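Local coordinates for protein sulfite reductase [ferredoxin] (Mycobacterium tuberculosis, PDB 1ZJ8) that reduces sulfite to sulfide with electrons from ferredoxin, using a siroheme and a [4Fe-4S] cluster, probably for the biosynthesis of sulfur-containing amino acids and cofactors, at residues 457-460 with 461-465; 534-537 with 538-542. All blocks are in the same frame, centred on the assembly; numbering follows the deposited sequence.

Contact 1 of 2, residues 457-460 with 461-465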
loop_
_atom_site.group_PDB
_atom_site.type_symbol
_atom_site.label_atom_id
_atom_site.label_comp_id
_atom_site.label_asym_id
_atom_site.label_seq_id
_atom_site.Cartn_x
_atom_site.Cartn_y
_atom_site.Cartn_z
ATOM N N GLU A 457 22.864 -10.467 -15.586
ATOM C CA GLU A 457 24.087 -9.763 -15.194
ATOM C C GLU A 457 24.880 -9.382 -16.465
ATOM O O GLU A 457 25.372 -8.267 -16.596
ATOM C CB GLU A 457 24.889 -10.647 -14.237
ATOM C CG GLU A 457 26.269 -10.133 -13.889
ATOM C CD GLU A 457 27.356 -10.533 -14.883
ATOM O OE1 GLU A 457 27.145 -11.438 -15.725
ATOM O OE2 GLU A 457 28.440 -9.919 -14.809
ATOM N N ASP A 458 24.999 -10.352 -17.368
ATOM C CA ASP A 458 25.200 -10.170 -18.808
ATOM C C ASP A 458 25.065 -8.730 -19.313
ATOM O O ASP A 458 25.985 -8.171 -19.902
ATOM C CB ASP A 458 24.120 -11.057 -19.440
ATOM C CG ASP A 458 24.022 -10.927 -20.933
ATOM O OD1 ASP A 458 24.251 -9.831 -21.492
ATOM O OD2 ASP A 458 23.667 -11.954 -21.554
ATOM N N ILE A 459 23.893 -8.150 -19.060
ATOM C CA ILE A 459 23.441 -6.902 -19.676
ATOM C C ILE A 459 23.393 -5.720 -18.707
ATOM O O ILE A 459 23.208 -4.577 -19.128
ATOM C CB ILE A 459 22.002 -7.115 -20.268
ATOM C CG1 ILE A 459 21.912 -6.515 -21.666
ATOM C CG2 ILE A 459 20.871 -6.595 -19.336
ATOM C CD1 ILE A 459 22.602 -7.357 -22.735
ATOM N N ASN A 460 23.538 -5.997 -17.413
ATOM C CA ASN A 460 23.371 -4.980 -16.359
ATOM C C ASN A 460 24.146 -3.672 -16.585
ATOM O O ASN A 460 23.678 -2.594 -16.231
ATOM C CB ASN A 460 23.762 -5.574 -15.000
ATOM C CG ASN A 460 23.517 -4.615 -13.849
ATOM O OD1 ASN A 460 22.562 -3.833 -13.863
ATOM N ND2 ASN A 460 24.375 -4.675 -12.843
ATOM N N SER A 461 25.338 -3.791 -17.160
ATOM C CA SER A 461 26.133 -2.648 -17.601
ATOM C C SER A 461 25.297 -1.560 -18.325
ATOM O O SER A 461 25.450 -0.361 -18.051
ATOM C CB SER A 461 27.257 -3.162 -18.516
ATOM O OG SER A 461 26.782 -4.134 -19.451
ATOM N N GLN A 462 24.416 -1.996 -19.232
ATOM C CA GLN A 462 23.611 -1.090 -20.065
ATOM C C GLN A 462 22.426 -0.437 -19.353
ATOM O O GLN A 462 21.863 0.550 -19.838
ATOM C CB GLN A 462 23.048 -1.843 -21.282
ATOM C CG GLN A 462 24.001 -1.982 -22.449
ATOM C CD GLN A 462 24.764 -3.275 -22.411
ATOM O OE1 GLN A 462 24.415 -4.226 -23.111
ATOM N NE2 GLN A 462 25.809 -3.329 -21.589
ATOM N N LEU A 463 22.012 -0.999 -18.231
ATOM C CA LEU A 463 20.721 -0.622 -17.669
ATOM C C LEU A 463 20.816 0.618 -16.802
ATOM O O LEU A 463 20.639 0.584 -15.577
ATOM C CB LEU A 463 20.064 -1.789 -16.924
ATOM C CG LEU A 463 19.261 -2.694 -17.859
ATOM C CD1 LEU A 463 18.636 -3.846 -17.081
ATOM C CD2 LEU A 463 18.192 -1.896 -18.596
ATOM N N ASP A 464 21.059 1.730 -17.485
ATOM C CA ASP A 464 21.114 3.052 -16.857
ATOM C C ASP A 464 19.763 3.519 -16.316
ATOM O O ASP A 464 19.684 4.563 -15.680
ATOM C CB ASP A 464 21.637 4.095 -17.868
ATOM C CG ASP A 464 20.788 4.160 -19.152
ATOM O OD1 ASP A 464 19.541 4.110 -19.050
ATOM O OD2 ASP A 464 21.362 4.264 -20.261
ATOM N N VAL A 465 18.704 2.773 -16.614
ATOM C CA VAL A 465 17.354 3.185 -16.273
ATOM C C VAL A 465 16.625 1.988 -15.650
ATOM O O VAL A 465 16.753 0.861 -16.135
ATOM C CB VAL A 465 16.643 3.782 -17.557
ATOM C CG1 VAL A 465 15.950 2.698 -18.398
ATOM C CG2 VAL A 465 15.670 4.919 -17.198
#
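The carbonyl oxygen of I459 takes the N-H of Q462, I459 O to Q462 N 2.9 Å, in the shorter of two i to i+3 backbone bonds that turn the chain out of the short, weakly bonded helix 457-460. The second bond runs from L463 N to N460 O at 3.1 Å and closes a type I beta turn from N460 to L463. The chain then bends again in an inverse gamma turn centred on L463.

Side chains follow the same path. Q462 folds back on I459: with CG anti to the carbonyl carbon and the chain bent at chi2 (94°), the amide returns over the turn and its OE1 meets I459 CD1 at 3.6 Å. The two side chains cross at about a right angle, the modelled amide oxygen touching the methyl end by van der Waals contact. The other branch of I459 serves L463, CG2 lying 4.2 Å from L463 CD1 in a loose apolar contact. S461 holds its OG between its own backbone N and carbonyl carbon (chi1 44°), which turns the hydroxyl back toward I459, S461 OG lying 3.6 Å from I459 O.

Three of the touching residues are exposed, whereas L463 is buried. The turn lies between helix 457-460 and strand 469-472, where N460 packs on H420 and L463 on W421 of helix 420-424, while I459 rests on R541 and Q462 on V544 of helix 532-545.

Contact 2 of 2, residues 534-537 with 538-542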
loop_
_atom_site.group_PDB
_atom_site.type_symbol
_atom_site.label_atom_id
_atom_site.label_comp_id
_atom_site.label_asym_id
_atom_site.label_seq_id
_atom_site.Cartn_x
_atom_site.Cartn_y
_atom_site.Cartn_z
ATOM N N ASP A 534 11.781 -16.204 -17.835
ATOM C CA ASP A 534 11.997 -16.302 -19.276
ATOM C C ASP A 534 11.459 -15.072 -19.985
ATOM O O ASP A 534 12.143 -14.451 -20.794
ATOM C CB ASP A 534 11.275 -17.524 -19.856
ATOM C CG ASP A 534 11.831 -18.844 -19.356
ATOM O OD1 ASP A 534 13.054 -19.051 -19.429
ATOM O OD2 ASP A 534 11.034 -19.698 -18.925
ATOM N N TYR A 535 10.216 -14.734 -19.677
ATOM C CA TYR A 535 9.544 -13.616 -20.324
ATOM C C TYR A 535 10.237 -12.273 -20.076
ATOM O O TYR A 535 10.490 -11.519 -21.013
ATOM C CB TYR A 535 8.092 -13.529 -19.856
ATOM C CG TYR A 535 7.444 -12.256 -20.304
ATOM C CD1 TYR A 535 6.785 -12.187 -21.516
ATOM C CD2 TYR A 535 7.539 -11.108 -19.541
ATOM C CE1 TYR A 535 6.221 -11.018 -21.942
ATOM C CE2 TYR A 535 6.978 -9.936 -19.953
ATOM C CZ TYR A 535 6.317 -9.892 -21.149
ATOM O OH TYR A 535 5.745 -8.707 -21.567
ATOM N N ILE A 536 10.512 -11.975 -18.808
ATOM C CA ILE A 536 11.203 -10.740 -18.433
ATOM C C ILE A 536 12.540 -10.629 -19.172
ATOM O O ILE A 536 12.871 -9.578 -19.717
ATOM C CB ILE A 536 11.524 -10.671 -16.913
ATOM C CG1 ILE A 536 10.269 -10.673 -16.052
ATOM C CG2 ILE A 536 12.328 -9.413 -16.589
ATOM C CD1 ILE A 536 9.384 -9.551 -16.333
ATOM N N ASP A 537 13.307 -11.718 -19.156
ATOM C CA ASP A 537 14.581 -11.785 -19.850
ATOM C C ASP A 537 14.401 -11.471 -21.331
ATOM O O ASP A 537 15.083 -10.594 -21.869
ATOM C CB ASP A 537 15.191 -13.178 -19.674
ATOM C CG ASP A 537 16.496 -13.368 -20.454
ATOM O OD1 ASP A 537 17.580 -13.338 -19.834
ATOM O OD2 ASP A 537 16.442 -13.571 -21.686
ATOM N N ARG A 538 13.476 -12.187 -21.978
ATOM C CA ARG A 538 13.185 -11.988 -23.396
ATOM C C ARG A 538 12.921 -10.510 -23.657
ATOM O O ARG A 538 13.641 -9.886 -24.431
ATOM C CB ARG A 538 11.982 -12.845 -23.800
ATOM C CG ARG A 538 11.610 -12.830 -25.274
ATOM C CD ARG A 538 10.747 -14.054 -25.627
ATOM N NE ARG A 538 9.514 -14.177 -24.834
ATOM C CZ ARG A 538 9.232 -15.144 -23.940
ATOM N NH1 ARG A 538 10.090 -16.119 -23.635
ATOM N NH2 ARG A 538 8.059 -15.121 -23.312
ATOM N N VAL A 539 11.928 -9.952 -22.966
ATOM C CA VAL A 539 11.440 -8.603 -23.257
ATOM C C VAL A 539 12.472 -7.519 -22.961
ATOM O O VAL A 539 12.594 -6.541 -23.696
ATOM C CB VAL A 539 10.115 -8.294 -22.496
ATOM C CG1 VAL A 539 10.366 -7.843 -21.054
ATOM C CG2 VAL A 539 9.318 -7.234 -23.230
ATOM N N VAL A 540 13.226 -7.709 -21.890
ATOM C CA VAL A 540 14.214 -6.728 -21.473
ATOM C C VAL A 540 15.399 -6.764 -22.436
ATOM O O VAL A 540 16.009 -5.743 -22.708
ATOM C CB VAL A 540 14.665 -6.966 -20.003
ATOM C CG1 VAL A 540 15.884 -6.124 -19.653
ATOM C CG2 VAL A 540 13.512 -6.674 -19.024
ATOM N N ARG A 541 15.723 -7.936 -22.963
ATOM C CA ARG A 541 16.755 -8.027 -23.977
ATOM C C ARG A 541 16.305 -7.366 -25.277
ATOM O O ARG A 541 17.081 -6.639 -25.879
ATOM C CB ARG A 541 17.143 -9.487 -24.183
ATOM C CG ARG A 541 17.837 -10.062 -22.968
ATOM C CD ARG A 541 18.456 -11.412 -23.258
ATOM N NE ARG A 541 19.092 -11.927 -22.060
ATOM C CZ ARG A 541 20.203 -11.424 -21.541
ATOM N NH1 ARG A 541 20.837 -10.419 -22.134
ATOM N NH2 ARG A 541 20.699 -11.944 -20.426
ATOM N N ASN A 542 15.061 -7.623 -25.702
ATOM C CA ASN A 542 14.450 -6.917 -26.837
ATOM C C ASN A 542 14.471 -5.407 -26.584
ATOM O O ASN A 542 14.677 -4.602 -27.514
ATOM C CB ASN A 542 13.001 -7.366 -27.053
ATOM C CG ASN A 542 12.888 -8.760 -27.664
ATOM O OD1 ASN A 542 13.887 -9.470 -27.834
ATOM N ND2 ASN A 542 11.660 -9.162 -27.986
#
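D537 and R541 cross at a slant, one turn apart on the alpha-helix 532-545, and form an i to i+4 salt bridge: D537 OD1 lies 3.0 Å from R541 NE. The hydrogen bond within it is weak, 144° at the hydrogen, and the carboxylate and guanidinium planes are 58° apart. With CG anti to its own nitrogen, D537 extends its carboxylate outward from the helix, and the extended R541 chain leans back toward the N-terminal end to bring the NE edge of its guanidinium to it.

Y535 and R538 meet at about a right angle. The ring and guanidinium planes stand 82° apart, and NH2 of R538 reaches the ring at its edge, 3.7 Å from Y535 CD1. The arginine chain bends at chi3 and turns its head back along the helix, where one guanidinium face lies over Y535 CA. Polar ends here have partners beyond the helix: Y535 OH bonds to L565 O and R538 NE to R566 O of the C-terminal tail, while D534 forms a salt bridge with R455.

The apolar groups look onto the sheet, Y535, I536 and V539 packing on strand 486-494 and Y535 also on strand 500-508. The helix thus packs on two strands of the mixed sheet in the C-terminal 4Fe-4S domain. Backbone i to i+4 bonds such as V539 N to Y535 O, 2.9 Å, link the same turns. Y535 CE2 approaches V539 CG1 rather loosely, at 4.1 Å. I536 and V540, both buried, lie side by side and point the same way, with I536 CG2 3.9 Å from V540 CG2.

Contacts 1 and 2 belong to the same C-terminal 4Fe-4S domain, their centres about 13 Å apart, and both lie away from the siroheme and the iron-sulfur cluster. Contact 1 is a surface turn, shaped mainly by i to i+3 backbone bonds with few side-chain touches. Contact 2 is partly buried: regular i to i+4 helix bonding carries apolar side chains on its sheet-facing side and charged and polar side chains on the others. R541 joins the two, since its NH2 forms a salt bridge with D458 OD2 at 3.2 Å and its NH1 packs on I459 CD1. Helix 457-460 is thereby held against helix 532-545.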